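Local atomic coordinates of alpha-galactosidase 1 (Saccharomyces cerevisiae, PDB entry 3LRK), a protein that hydrolyses terminal, non-reducing alpha-D-galactose residues from alpha-D-galactosides, including galactose oligosaccharides, galactomannans and galactolipids. Residues Gly83-Asp88 with Glu132-Phe137; Ser219-Asp224 with Phe235-Met240; Tyr304-Gln309 with Asp395-Arg400. The protein carries 1 engineered substitution. All blocks are in the same frame, centred on the assembly; numbering follows the deposited sequence.

Contact 1 of 3, residues Gly83-Asp88 with Glu132-Phe137; sequences GFLVAD and EEDAQF
L85 lays its CB over the centre of the F137 ring, a CH-pi contact of 4.0 Å to the ring centroid that fastens a small antiparallel hairpin, strands 76-79 and 85-87, to helix 131-140 of the TIM barrel. This is the tight side. The backbone O of L85 comes within 3.3 Å of F137 CE1, and W75 and M96 add further packing around the same phenylalanine. F137 reaches the strand because its CG stands anti to its own backbone N (chi1 173°). Beyond CB, L85 crosses D134 at about a right angle, with CD1 3.6 Å from the carboxylate carbon CG; that buried carboxylate is itself held through OD2 by a salt bridge to R79 and a hydrogen bond from S127.

F84 marks the change to the looser side. Its ring leans on the helix backbone, with CE2 3.6 Å from F137 CA and the carbonyl O of E133 over one face, while Q136 brings its CB and CG up to CZ. No direct hydrogen bond joins the segments; water bridges them instead. On the more open flank one molecule donates to both G83 O and E133 OE2. A second sits further in, between buried L85 and D134: it accepts from the backbone N of L85 and donates to D134 OD1, 2.7 Å from the water oxygen, with a weak bond to E133 O.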
loop_
_atom_site.group_PDB
_atom_site.type_symbol
_atom_site.label_atom_id
_atom_site.label_comp_id
_atom_site.label_asym_id
_atom_site.label_seq_id
_atom_site.Cartn_x
_atom_site.Cartn_y
_atom_site.Cartn_z
ATOM N N GLY A 83 25.045 0.603 33.490
ATOM C CA GLY A 83 24.189 0.418 32.323
ATOM C C GLY A 83 24.892 -0.226 31.141
ATOM O O GLY A 83 24.304 -0.352 30.068
ATOM N N PHE A 84 26.143 -0.639 31.344
ATOM C CA PHE A 84 26.930 -1.326 30.322
ATOM C C PHE A 84 26.518 -2.772 30.168
ATOM O O PHE A 84 26.240 -3.451 31.167
ATOM C CB PHE A 84 28.421 -1.280 30.664
ATOM C CG PHE A 84 29.244 -0.483 29.700
ATOM C CD1 PHE A 84 28.994 0.869 29.499
ATOM C CD2 PHE A 84 30.296 -1.083 29.011
ATOM C CE1 PHE A 84 29.767 1.606 28.611
ATOM C CE2 PHE A 84 31.077 -0.349 28.119
ATOM C CZ PHE A 84 30.811 0.994 27.921
ATOM N N LEU A 85 26.500 -3.242 28.921
ATOM C CA LEU A 85 26.309 -4.651 28.611
ATOM C C LEU A 85 27.330 -5.497 29.360
ATOM O O LEU A 85 28.500 -5.111 29.470
ATOM C CB LEU A 85 26.481 -4.912 27.110
ATOM C CG LEU A 85 25.365 -4.465 26.160
ATOM C CD1 LEU A 85 25.893 -4.404 24.737
ATOM C CD2 LEU A 85 24.170 -5.401 26.269
ATOM N N VAL A 86 26.868 -6.636 29.865
ATOM C CA VAL A 86 27.729 -7.621 30.525
ATOM C C VAL A 86 27.644 -8.932 29.741
ATOM O O VAL A 86 26.554 -9.452 29.520
ATOM C CB VAL A 86 27.312 -7.832 32.016
ATOM C CG1 VAL A 86 28.190 -8.888 32.708
ATOM C CG2 VAL A 86 27.391 -6.517 32.782
ATOM N N ALA A 87 28.788 -9.452 29.299
ATOM C CA ALA A 87 28.821 -10.770 28.666
ATOM C C ALA A 87 28.498 -11.846 29.707
ATOM O O ALA A 87 28.879 -11.708 30.859
ATOM C CB ALA A 87 30.187 -11.033 28.053
ATOM N N ASP A 88 27.785 -12.893 29.293
ATOM C CA ASP A 88 27.470 -14.010 30.172
ATOM C C ASP A 88 28.798 -14.659 30.590
ATOM O O ASP A 88 29.536 -15.157 29.744
ATOM C CB ASP A 88 26.564 -15.015 29.444
ATOM C CG ASP A 88 26.150 -16.192 30.329
ATOM O OD1 ASP A 88 27.040 -16.921 30.801
ATOM O OD2 ASP A 88 24.936 -16.399 30.545
ATOM N N GLU A 132 25.122 4.734 22.452
ATOM C CA GLU A 132 26.446 5.237 22.802
ATOM C C GLU A 132 27.224 4.244 23.678
ATOM O O GLU A 132 28.355 3.900 23.334
ATOM C CB GLU A 132 26.383 6.642 23.420
ATOM C CG GLU A 132 26.276 7.723 22.319
ATOM C CD GLU A 132 26.489 9.167 22.780
ATOM O OE1 GLU A 132 26.838 9.404 23.965
ATOM O OE2 GLU A 132 26.294 10.069 21.924
ATOM N N GLU A 133 26.599 3.768 24.766
ATOM C CA GLU A 133 27.221 2.789 25.687
ATOM C C GLU A 133 27.514 1.490 24.983
ATOM O O GLU A 133 28.523 0.834 25.265
ATOM C CB GLU A 133 26.308 2.367 26.852
ATOM C CG GLU A 133 25.573 3.381 27.588
ATOM C CD GLU A 133 24.278 3.769 26.936
ATOM O OE1 GLU A 133 24.367 4.505 25.953
ATOM O OE2 GLU A 133 23.192 3.386 27.443
ATOM N N ASP A 134 26.587 1.060 24.132
ATOM C CA ASP A 134 26.702 -0.277 23.554
ATOM C C ASP A 134 27.784 -0.333 22.476
ATOM O O ASP A 134 28.615 -1.250 22.468
ATOM C CB ASP A 134 25.348 -0.796 23.086
ATOM C CG ASP A 134 24.443 -1.198 24.259
ATOM O OD1 ASP A 134 24.812 -0.945 25.421
ATOM O OD2 ASP A 134 23.362 -1.766 24.010
ATOM N N ALA A 135 27.800 0.674 21.605
ATOM C CA ALA A 135 28.915 0.862 20.670
ATOM C C ALA A 135 30.257 0.924 21.413
ATOM O O ALA A 135 31.229 0.321 20.968
ATOM C CB ALA A 135 28.707 2.122 19.823
ATOM N N GLN A 136 30.304 1.663 22.529
ATOM C CA GLN A 136 31.491 1.737 23.381
ATOM C C GLN A 136 31.916 0.376 23.938
ATOM O O GLN A 136 33.104 0.023 23.885
ATOM C CB GLN A 136 31.306 2.739 24.528
ATOM C CG GLN A 136 32.621 3.106 25.244
ATOM C CD GLN A 136 33.650 3.726 24.298
ATOM O OE1 GLN A 136 33.362 4.687 23.583
ATOM N NE2 GLN A 136 34.851 3.160 24.280
ATOM N N PHE A 137 30.952 -0.379 24.467
ATOM C CA PHE A 137 31.201 -1.774 24.855
ATOM C C PHE A 137 31.848 -2.587 23.724
ATOM O O PHE A 137 32.847 -3.301 23.955
ATOM C CB PHE A 137 29.914 -2.472 25.355
ATOM C CG PHE A 137 30.094 -3.944 25.599
ATOM C CD1 PHE A 137 30.448 -4.417 26.863
ATOM C CD2 PHE A 137 29.939 -4.859 24.558
ATOM C CE1 PHE A 137 30.636 -5.767 27.077
ATOM C CE2 PHE A 137 30.138 -6.219 24.772
ATOM C CZ PHE A 137 30.479 -6.669 26.039
HETATM O O HOH W 1 22.475 1.411 29.267
HETATM O O HOH W 2 27.003 -1.159 26.936
#

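Contact 2 of 3, residues Ser219-Asp224 with Phe235-Met240; sequences SRCPCD and FHCSIM
The covalent link here is a disulfide, C221 SG to C237 SG at 2.0 Å with a chi3 of 101°. A second bridge, C223 to C230, lies inside the loop that the first one closes.

Stacking comes next. The guanidinium of R220 rests flat on the imidazole of H236, the two planes 5° apart and their centres separated by 3.5 Å. NH1 sits over the ring face near its NE2 side, but the angle rules out a hydrogen bond between those two nitrogens. A bend at chi3 (-67°) swings the guanidinium over the imidazole. Charge partners steady the group: D218 takes NH2 in a salt bridge, and D379 of the second subunit takes NH1, so the stacked pair belongs to the tetramer interface. The aliphatic part of R220 packs on the F235 ring, CD 3.9 Å from CE2.

One backbone hydrogen bond crosses the contact, from F235 N to R220 O at 3.0 Å.

Together these make a loop closed by two disulfides, one nested inside the other, between strand 203-205 and helix 239-246 of the GH27 barrel, and its F235 packs beside D209, the proton donor of the active site.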
loop_
_atom_site.group_PDB
_atom_site.type_symbol
_atom_site.label_atom_id
_atom_site.label_comp_id
_atom_site.label_asym_id
_atom_site.label_seq_id
_atom_site.Cartn_x
_atom_site.Cartn_y
_atom_site.Cartn_z
ATOM N N SER A 219 3.774 -19.794 5.560
ATOM C CA SER A 219 2.823 -18.859 6.155
ATOM C C SER A 219 3.528 -17.834 7.065
ATOM O O SER A 219 3.000 -16.755 7.310
ATOM C CB SER A 219 1.762 -19.630 6.945
ATOM O OG SER A 219 2.393 -20.384 7.967
ATOM N N ARG A 220 4.719 -18.181 7.551
ATOM C CA ARG A 220 5.534 -17.266 8.365
ATOM C C ARG A 220 6.290 -16.231 7.516
ATOM O O ARG A 220 6.898 -15.309 8.063
ATOM C CB ARG A 220 6.515 -18.053 9.249
ATOM C CG ARG A 220 5.832 -18.927 10.309
ATOM C CD ARG A 220 6.789 -19.982 10.860
ATOM N NE ARG A 220 7.151 -20.985 9.852
ATOM C CZ ARG A 220 7.907 -22.052 10.098
ATOM N NH1 ARG A 220 8.388 -22.258 11.316
ATOM N NH2 ARG A 220 8.186 -22.919 9.127
ATOM N N CYS A 221 6.242 -16.402 6.195
ATOM C CA CYS A 221 6.838 -15.469 5.230
ATOM C C CYS A 221 5.765 -15.044 4.215
ATOM O O CYS A 221 5.795 -15.471 3.053
ATOM C CB CYS A 221 8.047 -16.115 4.547
ATOM S SG CYS A 221 8.960 -15.084 3.357
ATOM N N PRO A 222 4.794 -14.208 4.657
ATOM C CA PRO A 222 3.594 -13.946 3.849
ATOM C C PRO A 222 3.810 -13.155 2.547
ATOM O O PRO A 222 2.949 -13.208 1.661
ATOM C CB PRO A 222 2.677 -13.186 4.819
ATOM C CG PRO A 222 3.608 -12.486 5.734
ATOM C CD PRO A 222 4.766 -13.454 5.927
ATOM N N CYS A 223 4.931 -12.449 2.420
ATOM C CA CYS A 223 5.217 -11.687 1.200
ATOM C C CYS A 223 5.871 -12.583 0.164
ATOM O O CYS A 223 6.909 -13.188 0.436
ATOM C CB CYS A 223 6.116 -10.490 1.504
ATOM S SG CYS A 223 5.383 -9.296 2.609
ATOM N N ASP A 224 5.258 -12.684 -1.018
ATOM C CA ASP A 224 5.819 -13.525 -2.077
ATOM C C ASP A 224 7.018 -12.855 -2.768
ATOM O O ASP A 224 7.426 -11.756 -2.376
ATOM C CB ASP A 224 4.741 -14.031 -3.062
ATOM C CG ASP A 224 4.168 -12.934 -3.955
ATOM O OD1 ASP A 224 4.829 -11.897 -4.188
ATOM O OD2 ASP A 224 3.041 -13.134 -4.452
ATOM N N PHE A 235 9.792 -14.766 8.469
ATOM C CA PHE A 235 10.952 -15.655 8.339
ATOM C C PHE A 235 10.547 -17.006 7.746
ATOM O O PHE A 235 9.395 -17.177 7.338
ATOM C CB PHE A 235 11.781 -15.772 9.645
ATOM C CG PHE A 235 11.106 -16.515 10.789
ATOM C CD1 PHE A 235 11.887 -17.241 11.692
ATOM C CD2 PHE A 235 9.729 -16.484 10.985
ATOM C CE1 PHE A 235 11.301 -17.931 12.770
ATOM C CE2 PHE A 235 9.135 -17.158 12.064
ATOM C CZ PHE A 235 9.924 -17.890 12.953
ATOM N N HIS A 236 11.500 -17.943 7.680
ATOM C CA HIS A 236 11.329 -19.189 6.906
ATOM C C HIS A 236 10.980 -18.919 5.444
ATOM O O HIS A 236 10.213 -19.655 4.813
ATOM C CB HIS A 236 10.328 -20.137 7.587
ATOM C CG HIS A 236 10.808 -20.627 8.912
ATOM N ND1 HIS A 236 11.532 -21.791 9.054
ATOM C CD2 HIS A 236 10.721 -20.080 10.146
ATOM C CE1 HIS A 236 11.844 -21.957 10.327
ATOM N NE2 HIS A 236 11.370 -20.929 11.009
ATOM N N CYS A 237 11.578 -17.858 4.908
ATOM C CA CYS A 237 11.428 -17.506 3.505
ATOM C C CYS A 237 12.357 -18.406 2.697
ATOM O O CYS A 237 13.491 -18.631 3.097
ATOM C CB CYS A 237 11.800 -16.037 3.287
ATOM S SG CYS A 237 10.796 -14.843 4.206
ATOM N N SER A 238 11.868 -18.932 1.579
ATOM C CA SER A 238 12.670 -19.818 0.726
ATOM C C SER A 238 13.761 -19.066 -0.039
ATOM O O SER A 238 13.720 -17.845 -0.165
ATOM C CB SER A 238 11.785 -20.568 -0.268
ATOM O OG SER A 238 11.323 -19.688 -1.272
ATOM N N ILE A 239 14.731 -19.821 -0.545
ATOM C CA ILE A 239 15.842 -19.281 -1.340
ATOM C C ILE A 239 15.354 -18.423 -2.528
ATOM O O ILE A 239 15.775 -17.275 -2.685
ATOM C CB ILE A 239 16.794 -20.428 -1.770
ATOM C CG1 ILE A 239 17.588 -20.914 -0.545
ATOM C CG2 ILE A 239 17.722 -20.004 -2.921
ATOM C CD1 ILE A 239 18.076 -22.370 -0.622
ATOM N N MET A 240 14.441 -18.978 -3.320
ATOM C CA MET A 240 13.883 -18.297 -4.482
ATOM C C MET A 240 13.013 -17.103 -4.116
ATOM O O MET A 240 12.971 -16.121 -4.857
ATOM C CB MET A 240 13.071 -19.270 -5.351
ATOM C CG MET A 240 13.899 -20.281 -6.147
ATOM S SD MET A 240 15.179 -19.564 -7.193
ATOM C CE MET A 240 14.240 -18.508 -8.307
#

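Contact 3 of 3, residues Tyr304-Gln309 with Asp395-Arg400. With GOL (glycerol), chain J.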
loop_
_atom_site.group_PDB
_atom_site.type_symbol
_atom_site.label_atom_id
_atom_site.label_comp_id
_atom_site.label_asym_id
_atom_site.label_seq_id
_atom_site.Cartn_x
_atom_site.Cartn_y
_atom_site.Cartn_z
ATOM N N TYR A 304 31.134 -28.434 1.512
ATOM C CA TYR A 304 32.481 -27.871 1.633
ATOM C C TYR A 304 33.060 -27.411 0.290
ATOM O O TYR A 304 33.607 -26.322 0.204
ATOM C CB TYR A 304 33.428 -28.864 2.333
ATOM C CG TYR A 304 34.880 -28.435 2.395
ATOM C CD1 TYR A 304 35.267 -27.219 2.990
ATOM C CD2 TYR A 304 35.883 -29.268 1.898
ATOM C CE1 TYR A 304 36.617 -26.846 3.046
ATOM C CE2 TYR A 304 37.205 -28.907 1.952
ATOM C CZ TYR A 304 37.580 -27.710 2.526
ATOM O OH TYR A 304 38.931 -27.396 2.552
ATOM N N SER A 305 32.933 -28.224 -0.758
ATOM C CA SER A 305 33.504 -27.832 -2.053
ATOM C C SER A 305 32.690 -26.734 -2.752
ATOM O O SER A 305 33.196 -26.051 -3.646
ATOM C CB SER A 305 33.692 -29.033 -2.976
ATOM O OG SER A 305 32.458 -29.607 -3.313
ATOM N N ILE A 306 31.430 -26.575 -2.349
ATOM C CA ILE A 306 30.639 -25.429 -2.806
ATOM C C ILE A 306 31.208 -24.134 -2.189
ATOM O O ILE A 306 31.561 -23.192 -2.918
ATOM C CB ILE A 306 29.120 -25.638 -2.553
ATOM C CG1 ILE A 306 28.582 -26.669 -3.557
ATOM C CG2 ILE A 306 28.339 -24.307 -2.684
ATOM C CD1 ILE A 306 27.273 -27.297 -3.181
ATOM N N TYR A 307 31.350 -24.114 -0.861
ATOM C CA TYR A 307 31.927 -22.957 -0.155
ATOM C C TYR A 307 33.344 -22.617 -0.617
ATOM O O TYR A 307 33.794 -21.487 -0.459
ATOM C CB TYR A 307 31.987 -23.215 1.347
ATOM C CG TYR A 307 30.684 -23.028 2.087
ATOM C CD1 TYR A 307 30.140 -24.071 2.836
ATOM C CD2 TYR A 307 30.004 -21.799 2.056
ATOM C CE1 TYR A 307 28.938 -23.906 3.540
ATOM C CE2 TYR A 307 28.801 -21.626 2.752
ATOM C CZ TYR A 307 28.279 -22.679 3.486
ATOM O OH TYR A 307 27.097 -22.502 4.164
ATOM N N SER A 308 34.045 -23.609 -1.162
ATOM C CA SER A 308 35.446 -23.443 -1.525
ATOM C C SER A 308 35.664 -23.176 -3.017
ATOM O O SER A 308 36.806 -23.132 -3.473
ATOM C CB SER A 308 36.263 -24.659 -1.062
ATOM O OG SER A 308 36.083 -25.743 -1.953
ATOM N N GLN A 309 34.583 -22.972 -3.771
ATOM C CA GLN A 309 34.707 -22.694 -5.209
ATOM C C GLN A 309 35.230 -21.276 -5.472
ATOM O O GLN A 309 34.458 -20.303 -5.526
ATOM C CB GLN A 309 33.393 -22.976 -5.957
ATOM C CG GLN A 309 33.504 -22.937 -7.508
ATOM C CD GLN A 309 34.218 -24.160 -8.104
ATOM O OE1 GLN A 309 34.753 -24.995 -7.379
ATOM N NE2 GLN A 309 34.220 -24.260 -9.428
ATOM N N ASP A 395 32.883 -22.400 -17.801
ATOM C CA ASP A 395 32.029 -23.025 -16.786
ATOM C C ASP A 395 32.650 -22.758 -15.423
ATOM O O ASP A 395 33.706 -23.309 -15.093
ATOM C CB ASP A 395 31.899 -24.538 -17.047
ATOM C CG ASP A 395 30.968 -25.253 -16.049
ATOM O OD1 ASP A 395 30.562 -24.653 -15.026
ATOM O OD2 ASP A 395 30.645 -26.439 -16.297
ATOM N N LEU A 396 31.983 -21.918 -14.628
ATOM C CA LEU A 396 32.491 -21.539 -13.307
ATOM C C LEU A 396 32.440 -22.683 -12.287
ATOM O O LEU A 396 33.053 -22.589 -11.219
ATOM C CB LEU A 396 31.759 -20.292 -12.776
ATOM C CG LEU A 396 32.006 -18.973 -13.525
ATOM C CD1 LEU A 396 30.965 -17.906 -13.169
ATOM C CD2 LEU A 396 33.409 -18.429 -13.291
ATOM N N TRP A 397 31.719 -23.759 -12.611
ATOM C CA TRP A 397 31.652 -24.924 -11.718
ATOM C C TRP A 397 32.633 -26.055 -12.065
ATOM O O TRP A 397 32.765 -27.027 -11.319
ATOM C CB TRP A 397 30.210 -25.417 -11.537
ATOM C CG TRP A 397 29.492 -24.542 -10.544
ATOM C CD1 TRP A 397 28.546 -23.589 -10.816
ATOM C CD2 TRP A 397 29.714 -24.497 -9.127
ATOM N NE1 TRP A 397 28.154 -22.969 -9.649
ATOM C CE2 TRP A 397 28.856 -23.507 -8.600
ATOM C CE3 TRP A 397 30.554 -25.203 -8.250
ATOM C CZ2 TRP A 397 28.808 -23.205 -7.235
ATOM C CZ3 TRP A 397 30.503 -24.905 -6.889
ATOM C CH2 TRP A 397 29.638 -23.911 -6.398
ATOM N N ALA A 398 33.337 -25.896 -13.182
ATOM C CA ALA A 398 34.411 -26.814 -13.558
ATOM C C ALA A 398 35.531 -26.783 -12.521
ATOM O O ALA A 398 35.762 -25.760 -11.864
ATOM C CB ALA A 398 34.951 -26.461 -14.922
ATOM N N ASN A 399 36.216 -27.915 -12.374
ATOM C CA ASN A 399 37.363 -28.035 -11.471
ATOM C C ASN A 399 37.016 -27.806 -10.001
ATOM O O ASN A 399 37.840 -27.311 -9.234
ATOM C CB ASN A 399 38.511 -27.103 -11.899
ATOM C CG ASN A 399 38.892 -27.266 -13.361
ATOM O OD1 ASN A 399 38.780 -28.355 -13.929
ATOM N ND2 ASN A 399 39.347 -26.180 -13.976
ATOM N N ARG A 400 35.794 -28.157 -9.610
ATOM C CA ARG A 400 35.420 -28.070 -8.206
ATOM C C ARG A 400 36.103 -29.217 -7.454
ATOM O O ARG A 400 36.381 -30.273 -8.034
ATOM C CB ARG A 400 33.891 -28.068 -8.030
ATOM C CG ARG A 400 33.318 -29.261 -7.314
ATOM C CD ARG A 400 32.179 -28.875 -6.388
ATOM N NE ARG A 400 30.891 -29.200 -6.971
ATOM C CZ ARG A 400 29.811 -29.582 -6.291
ATOM N NH1 ARG A 400 29.836 -29.705 -4.975
ATOM N NH2 ARG A 400 28.699 -29.852 -6.952
HETATM C C1 GOL J . 39.423 -24.449 -4.692
HETATM O O1 GOL J . 39.564 -23.162 -4.124
HETATM C C2 GOL J . 39.189 -24.330 -6.193
HETATM O O2 GOL J . 37.963 -23.677 -6.425
HETATM C C3 GOL J . 39.157 -25.724 -6.815
HETATM O O3 GOL J . 39.483 -25.627 -8.185
#
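The indole of W397 and the side-chain amide of Q309 run almost parallel, their planes 14° apart. Q309 CG rides over the face of the six-membered ring, 4.0 Å from its centroid, and Q309 CB comes within 3.6 Å of W397 CZ3. With CG anti to the backbone N (chi1 -170°) and a bend at chi2, the glutamine chain carries its amide out to the turn, where NE2 is gripped by two carbonyls. The bond to L396 O is short and nearly straight, 2.7 Å at 168°, and runs in the amide plane. The one to A398 O is longer and more bent, with NE2 above that carbonyl's plane. Two acceptors on one nitrogen fix the rotation of the amide and leave OE1 directed at R400, 3.3 Å from its CA.

L396 and A398 are the second and last residues of a type I beta turn, D395 to A398, in which D395 OD1 also accepts from W397 N as an Asx turn. The turn follows strand 391-395 of the C-terminal beta sandwich, whereas Q309 comes just after helix 301-307 of the barrel, so the contact lies across the interface of the two domains.

R400 stands roughly perpendicular to Q309 and runs alongside I306. Its NH1 donates to S305 OG, 3.1 Å away and in the guanidinium plane, while NH2 forms a salt bridge with D273. I306 slants across W397, CG2 towards CH2, and the indole NE1 donates to S281. A glycerol, probably from the crystallisation liquor, spans the segments: O1 and O2 both donate to S308 O, and O3 donates to N399 O, 2.6 Å away.

Overall arrangement
The three contacts follow one another along the chain and none touches another. Contacts 1 and 2 belong to the catalytic barrel, their centres about 34 Å apart. Contact 2 adjoins the active site, the side chain of F235 about 4 Å from that of the proton donor D209; contact 1 stands further off, with L85 about 9 Å from the substrate-binding D73 and D134 about 12 Å from the nucleophile D149, side chain to side chain. Contact 3, away from the annotated sites, ties barrel to beta sandwich; it lies across the chain's centre from contact 1, about 41 Å between centres. It comes nearer to contact 2, with nearest atoms about 10 Å apart. Contact 2 alone is touched by another subunit.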